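Colicin-m immunity protein (Escherichia coli, PDB 4AEQ) protects cells that carry the colicin M plasmid against colicin M, its C-terminal part forming a domain-swapped dimer. Local coordinates at residues A[20-23]-A[24-28]; A[34-37]-A[38-42]; A[13-16]-A[17-21]. One frame throughout, in Å; residues are numbered along the deposited sequence.

Contact 1: residues A[20-23]-A[24-28]; sequences ARTF and VKNDY
The backbone carbonyl oxygen T22 O is gripped twice, by N26 N at 2.9 Å and by a water that donates to it. This is an i to i+4 contact inside the long alpha-helix 17-42, whose ladder continues with V24 N to A20 O, K25 N to R21 O and D27 N to F23 O. The water also donates to N26 OD1 at 2.7 Å and so bridges the N26 side-chain amide to the carbonyl one turn back. N26 CG lies beside its own backbone N (chi1 -76°), which lays the amide over T22 O and alongside the T22 methyl, with T22 CG2 3.9 Å from N26 ND2. The T22 hydroxyl turns the other way, to E18 O. On another side of the helix F23 CG is anti to its backbone N (chi1 -170°), and the ring lies against Y86 of the second subunit. The buried V24 packs on F71 of that subunit, as does Y28 edge-to-face, so this part of the helix is built into the swapped dimer. D27 OD2 forms a salt bridge with R31 of its own chain and a hydrogen bond with Y95 of the second subunit, while D27 CB rests 3.3 Å from F23 O.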
# COMPACT_ATOMS: atom_id res chain seq x y z
N ALA A 20 4.61 16.09 -3.71
CA ALA A 20 3.78 15.20 -2.90
C ALA A 20 2.52 14.80 -3.66
O ALA A 20 2.16 13.63 -3.68
CB ALA A 20 3.42 15.87 -1.58
N ARG A 21 1.86 15.77 -4.28
CA ARG A 21 0.65 15.49 -5.05
C ARG A 21 0.95 14.56 -6.22
O ARG A 21 0.17 13.65 -6.50
CB ARG A 21 0.01 16.78 -5.54
CG ARG A 21 -0.58 17.64 -4.43
CD ARG A 21 -1.48 18.73 -4.97
NE ARG A 21 -2.33 19.31 -3.93
CZ ARG A 21 -2.18 20.53 -3.42
NH1 ARG A 21 -1.21 21.32 -3.87
NH2 ARG A 21 -3.00 20.96 -2.48
N THR A 22 2.07 14.79 -6.89
CA THR A 22 2.46 13.95 -8.01
C THR A 22 2.71 12.51 -7.56
O THR A 22 2.25 11.56 -8.19
CB THR A 22 3.72 14.50 -8.71
OG1 THR A 22 3.46 15.82 -9.19
CG2 THR A 22 4.12 13.59 -9.87
N PHE A 23 3.43 12.36 -6.45
CA PHE A 23 3.70 11.04 -5.90
C PHE A 23 2.41 10.32 -5.52
O PHE A 23 2.23 9.13 -5.83
CB PHE A 23 4.62 11.14 -4.68
CG PHE A 23 5.14 9.81 -4.22
CD1 PHE A 23 4.35 8.95 -3.47
CD2 PHE A 23 6.43 9.40 -4.54
CE1 PHE A 23 4.83 7.73 -3.05
CE2 PHE A 23 6.91 8.18 -4.12
CZ PHE A 23 6.11 7.34 -3.38
N VAL A 24 1.52 11.04 -4.86
CA VAL A 24 0.27 10.45 -4.38
C VAL A 24 -0.65 10.06 -5.53
O VAL A 24 -1.32 9.03 -5.48
CB VAL A 24 -0.45 11.38 -3.40
CG1 VAL A 24 -1.85 10.86 -3.10
CG2 VAL A 24 0.36 11.53 -2.12
N LYS A 25 -0.68 10.89 -6.57
CA LYS A 25 -1.50 10.59 -7.74
C LYS A 25 -0.95 9.36 -8.47
O LYS A 25 -1.70 8.45 -8.83
CB LYS A 25 -1.58 11.79 -8.68
CG LYS A 25 -2.41 11.55 -9.94
CD LYS A 25 -2.59 12.83 -10.74
CE LYS A 25 -3.32 12.57 -12.05
NZ LYS A 25 -3.63 13.83 -12.78
N ASN A 26 0.37 9.34 -8.67
CA ASN A 26 1.00 8.18 -9.31
C ASN A 26 0.66 6.91 -8.55
O ASN A 26 0.22 5.91 -9.13
CB ASN A 26 2.52 8.35 -9.37
CG ASN A 26 2.96 9.32 -10.46
OD1 ASN A 26 2.18 9.68 -11.34
ND2 ASN A 26 4.21 9.75 -10.39
N ASP A 27 0.87 6.96 -7.24
CA ASP A 27 0.65 5.80 -6.38
C ASP A 27 -0.81 5.34 -6.39
O ASP A 27 -1.10 4.15 -6.53
CB ASP A 27 1.08 6.15 -4.95
CG ASP A 27 0.95 4.98 -4.01
OD1 ASP A 27 1.91 4.18 -3.94
OD2 ASP A 27 -0.09 4.86 -3.34
N TYR A 28 -1.73 6.29 -6.26
CA TYR A 28 -3.15 5.99 -6.23
C TYR A 28 -3.61 5.34 -7.52
O TYR A 28 -4.26 4.29 -7.50
CB TYR A 28 -3.96 7.27 -5.97
CG TYR A 28 -5.46 7.07 -6.09
CD1 TYR A 28 -6.20 6.54 -5.05
CD2 TYR A 28 -6.13 7.42 -7.26
CE1 TYR A 28 -7.57 6.36 -5.16
CE2 TYR A 28 -7.49 7.25 -7.38
CZ TYR A 28 -8.21 6.72 -6.33
OH TYR A 28 -9.56 6.55 -6.46
O HOH W 1 1.22 12.15 -11.21

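Contact 2: residues A[34-37]-A[38-42]; sequences RWDN and DVQLL. With PO4 (phosphate ion), chain B.
The side-chain amides of N37 and Q40 lie side by side, pointing the same way, in nearly parallel (7°) but offset planes, near the C-terminal end of alpha-helix 17-42. Q40 CG sits between its backbone N and carbonyl carbon (chi1 61°), and the extended chain runs back along N37, bringing Q40 NE2 to 3.5 Å from N37 CA; Q40 CG is modelled too close to N37 O, however, so the fine placing of this chain is doubtful. Beneath these side chains run i to i+4 bonds. Q40 N reaches D36 O at 2.9 Å and nearly straight (N-H...O 173°), and V39 N and D38 N bind W35 O and R34 O one step and two steps earlier. R34 O has a second donor, a water 2.8 Å away that also donates to D38 OD1 and so links the D38 carboxylate to R34 O. The other oxygen, D38 OD2, accepts from Y82 OH, so both carboxylate oxygens of this buried residue are engaged. V39 CG2 leans on W35 O at 3.3 Å. The W35 indole stacks on W35 of the second subunit and meets Y95 edge-to-face, and the D36 carboxylates of the two subunits come close, a proximity likely to raise their affinity for protons. A phosphate, probably from the crystallisation liquor, lies at the indole edge, where W35 NE1 makes a weak hydrogen bond of 3.5 Å to phosphate O3.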
# COMPACT_ATOMS: atom_id res chain seq x y z
N ARG A 34 -3.62 -1.88 -10.55
CA ARG A 34 -3.09 -3.18 -10.15
C ARG A 34 -4.10 -4.06 -9.43
O ARG A 34 -4.32 -5.21 -9.82
CB ARG A 34 -1.86 -3.00 -9.26
CG ARG A 34 -0.62 -2.58 -10.02
CD ARG A 34 0.53 -2.31 -9.09
NE ARG A 34 1.69 -1.78 -9.79
CZ ARG A 34 2.54 -0.91 -9.28
NH1 ARG A 34 2.36 -0.46 -8.05
NH2 ARG A 34 3.57 -0.48 -9.99
N TRP A 35 -4.71 -3.52 -8.39
CA TRP A 35 -5.64 -4.32 -7.58
C TRP A 35 -6.90 -4.69 -8.35
O TRP A 35 -7.36 -5.84 -8.29
CB TRP A 35 -5.95 -3.63 -6.25
CG TRP A 35 -4.74 -3.54 -5.38
CD1 TRP A 35 -4.00 -2.42 -5.11
CD2 TRP A 35 -4.10 -4.62 -4.68
NE1 TRP A 35 -2.96 -2.74 -4.27
CE2 TRP A 35 -3.00 -4.08 -4.00
CE3 TRP A 35 -4.37 -5.98 -4.57
CZ2 TRP A 35 -2.15 -4.86 -3.21
CZ3 TRP A 35 -3.53 -6.76 -3.78
CH2 TRP A 35 -2.44 -6.19 -3.11
N ASP A 36 -7.46 -3.74 -9.10
CA ASP A 36 -8.62 -4.07 -9.92
C ASP A 36 -8.28 -5.19 -10.90
O ASP A 36 -9.02 -6.17 -11.05
CB ASP A 36 -9.15 -2.87 -10.69
CG ASP A 36 -10.43 -3.18 -11.44
OD1 ASP A 36 -11.40 -3.63 -10.79
OD2 ASP A 36 -10.47 -3.00 -12.68
N ASN A 37 -7.14 -5.04 -11.58
CA ASN A 37 -6.71 -6.06 -12.51
C ASN A 37 -6.60 -7.42 -11.84
O ASN A 37 -7.15 -8.40 -12.34
CB ASN A 37 -5.40 -5.67 -13.20
CG ASN A 37 -5.59 -4.57 -14.23
OD1 ASN A 37 -6.70 -4.06 -14.41
ND2 ASN A 37 -4.51 -4.19 -14.90
N ASP A 38 -5.91 -7.50 -10.70
CA ASP A 38 -5.79 -8.77 -10.00
C ASP A 38 -7.15 -9.39 -9.66
O ASP A 38 -7.33 -10.61 -9.79
CB ASP A 38 -4.91 -8.65 -8.75
CG ASP A 38 -3.43 -8.73 -9.08
OD1 ASP A 38 -3.09 -8.80 -10.28
OD2 ASP A 38 -2.60 -8.73 -8.14
N VAL A 39 -8.10 -8.57 -9.24
CA VAL A 39 -9.42 -9.10 -8.92
C VAL A 39 -10.10 -9.66 -10.17
O VAL A 39 -10.61 -10.79 -10.15
CB VAL A 39 -10.34 -8.04 -8.27
CG1 VAL A 39 -11.77 -8.56 -8.17
CG2 VAL A 39 -9.81 -7.65 -6.90
N GLN A 40 -10.11 -8.90 -11.26
CA GLN A 40 -10.73 -9.37 -12.49
C GLN A 40 -10.05 -10.63 -13.03
O GLN A 40 -10.68 -11.45 -13.68
CB GLN A 40 -10.73 -8.26 -13.55
CG GLN A 40 -9.33 -7.82 -13.93
CD GLN A 40 -9.32 -6.76 -15.01
OE1 GLN A 40 -10.33 -6.07 -15.22
NE2 GLN A 40 -8.19 -6.61 -15.68
N LEU A 41 -8.76 -10.78 -12.75
CA LEU A 41 -7.98 -11.92 -13.23
C LEU A 41 -8.23 -13.19 -12.43
O LEU A 41 -8.35 -14.29 -12.98
CB LEU A 41 -6.49 -11.60 -13.15
CG LEU A 41 -5.90 -10.57 -14.11
CD1 LEU A 41 -6.96 -9.86 -14.96
CD2 LEU A 41 -5.05 -9.59 -13.32
N LEU A 42 -8.30 -13.05 -11.11
CA LEU A 42 -8.53 -14.20 -10.25
C LEU A 42 -10.00 -14.58 -10.30
O LEU A 42 -10.35 -15.74 -10.10
CB LEU A 42 -8.10 -13.89 -8.81
CG LEU A 42 -6.60 -13.66 -8.60
CD1 LEU A 42 -6.32 -13.30 -7.15
CD2 LEU A 42 -5.80 -14.88 -9.01
P PO4 B . 1.50 -1.85 -3.03
O1 PO4 B . 1.56 -1.07 -1.74
O2 PO4 B . 1.51 -3.33 -2.72
O3 PO4 B . 0.24 -1.51 -3.79
O4 PO4 B . 2.72 -1.52 -3.86
O HOH W 2 -2.33 -6.36 -11.48

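Contact 3: residues A[13-16]-A[17-21]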
# COMPACT_ATOMS: atom_id res chain seq x y z
N TYR A 13 10.29 17.72 4.55
CA TYR A 13 10.54 19.15 4.41
C TYR A 13 11.24 19.48 3.10
O TYR A 13 11.31 20.64 2.69
CB TYR A 13 11.33 19.70 5.61
CG TYR A 13 12.79 19.27 5.68
CD1 TYR A 13 13.78 20.00 5.03
CD2 TYR A 13 13.17 18.15 6.41
CE1 TYR A 13 15.11 19.62 5.10
CE2 TYR A 13 14.49 17.77 6.49
CZ TYR A 13 15.46 18.50 5.83
OH TYR A 13 16.78 18.12 5.90
N GLN A 14 11.75 18.46 2.42
CA GLN A 14 12.35 18.63 1.11
C GLN A 14 11.35 18.35 -0.01
O GLN A 14 11.67 18.49 -1.19
CB GLN A 14 13.57 17.71 0.98
CG GLN A 14 14.63 17.96 2.04
CD GLN A 14 15.73 16.92 2.02
OE1 GLN A 14 15.49 15.75 1.75
NE2 GLN A 14 16.96 17.36 2.29
N VAL A 15 10.14 17.96 0.37
CA VAL A 15 9.10 17.63 -0.60
C VAL A 15 8.08 18.74 -0.71
O VAL A 15 7.39 19.06 0.25
CB VAL A 15 8.38 16.32 -0.23
CG1 VAL A 15 7.23 16.05 -1.19
CG2 VAL A 15 9.36 15.16 -0.22
N SER A 16 7.98 19.35 -1.89
CA SER A 16 7.00 20.40 -2.13
C SER A 16 5.60 19.82 -2.26
O SER A 16 5.44 18.62 -2.51
CB SER A 16 7.35 21.19 -3.40
OG SER A 16 7.13 20.40 -4.55
N ASP A 17 4.59 20.66 -2.08
CA ASP A 17 3.20 20.23 -2.25
C ASP A 17 2.99 19.58 -3.61
O ASP A 17 2.26 18.59 -3.73
CB ASP A 17 2.24 21.42 -2.09
CG ASP A 17 1.99 21.78 -0.63
OD1 ASP A 17 2.65 21.19 0.26
OD2 ASP A 17 1.14 22.65 -0.38
N GLU A 18 3.62 20.14 -4.64
CA GLU A 18 3.48 19.63 -6.00
C GLU A 18 4.09 18.24 -6.17
O GLU A 18 3.50 17.36 -6.81
CB GLU A 18 4.09 20.62 -7.00
CG GLU A 18 3.68 20.39 -8.44
CD GLU A 18 4.60 19.43 -9.17
OE1 GLU A 18 5.63 19.04 -8.58
OE2 GLU A 18 4.29 19.08 -10.32
N GLN A 19 5.28 18.05 -5.60
CA GLN A 19 5.95 16.75 -5.61
C GLN A 19 5.12 15.71 -4.87
O GLN A 19 4.96 14.58 -5.34
CB GLN A 19 7.33 16.83 -4.96
CG GLN A 19 8.38 17.53 -5.80
CD GLN A 19 9.69 17.71 -5.06
OE1 GLN A 19 9.72 18.32 -3.99
NE2 GLN A 19 10.77 17.18 -5.62
N ALA A 20 4.61 16.09 -3.71
CA ALA A 20 3.78 15.20 -2.90
C ALA A 20 2.52 14.80 -3.66
O ALA A 20 2.16 13.63 -3.68
CB ALA A 20 3.42 15.87 -1.58
N ARG A 21 1.86 15.77 -4.28
CA ARG A 21 0.65 15.49 -5.05
C ARG A 21 0.95 14.56 -6.22
O ARG A 21 0.17 13.65 -6.50
CB ARG A 21 0.01 16.78 -5.54
CG ARG A 21 -0.58 17.64 -4.43
CD ARG A 21 -1.48 18.73 -4.97
NE ARG A 21 -2.33 19.31 -3.93
CZ ARG A 21 -2.18 20.53 -3.42
NH1 ARG A 21 -1.21 21.32 -3.87
NH2 ARG A 21 -3.00 20.96 -2.48
O HOH W 3 12.72 16.83 -3.25
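Hydrogen bonds between S16 and Q19 run in both directions where the chain enters helix 17-42. The backbone S16 N donates to Q19 OE1 at 2.9 Å, almost straight (N-H...O 172°), arriving in the plane of the amide carbonyl on a lone pair. In return Q19 N donates to S16 OG at 3.2 Å. The serine hydroxyl lies between its own backbone N and carbonyl carbon (chi1 71°), which holds it over the first turn, and Q19 CG passes it at 3.4 Å. The first i to i+4 bond follows, A20 N to S16 O at 2.9 Å. A water extends the polar network: it donates to Q14 O and accepts from Q19 NE2 at 3.1 Å, so the glutamine amide is held through both its oxygen and its nitrogen. Apolar contact is brief. V15 CG1 touches A20 CB at 3.8 Å and lies 3.6 Å from A20 N, while A20 also packs on L67 of the second subunit. Charge enters from that subunit too, where R56 makes a salt bridge with D17 OD1 and a hydrogen bond to V15 O, pinning the approach to the helix on its dimer partner. S16 as N-cap, with Q19 returning the bond to its backbone N, forms a capping box, the classic start of an alpha-helix.

Overall arrangement
All three contacts lie at or along helix 17-42. Contact 3 starts the helix, contact 1 follows it and shares A20 and R21 with it, their centres 10 Å apart, and contact 2 lies near the other end, its centre 21 Å from that of contact 1 and 31 Å from that of contact 3. The second subunit touches all three, as expected for a domain-swapped dimer in which the helix packs against the partner's strands. Contacts 1 and 2 do not touch, their nearest atoms being about 6 Å apart. One phosphate, probably from the crystallisation liquor, is near both: weakly bonded to W35 of contact 2 and about 6 Å from the D27 side chain of contact 1.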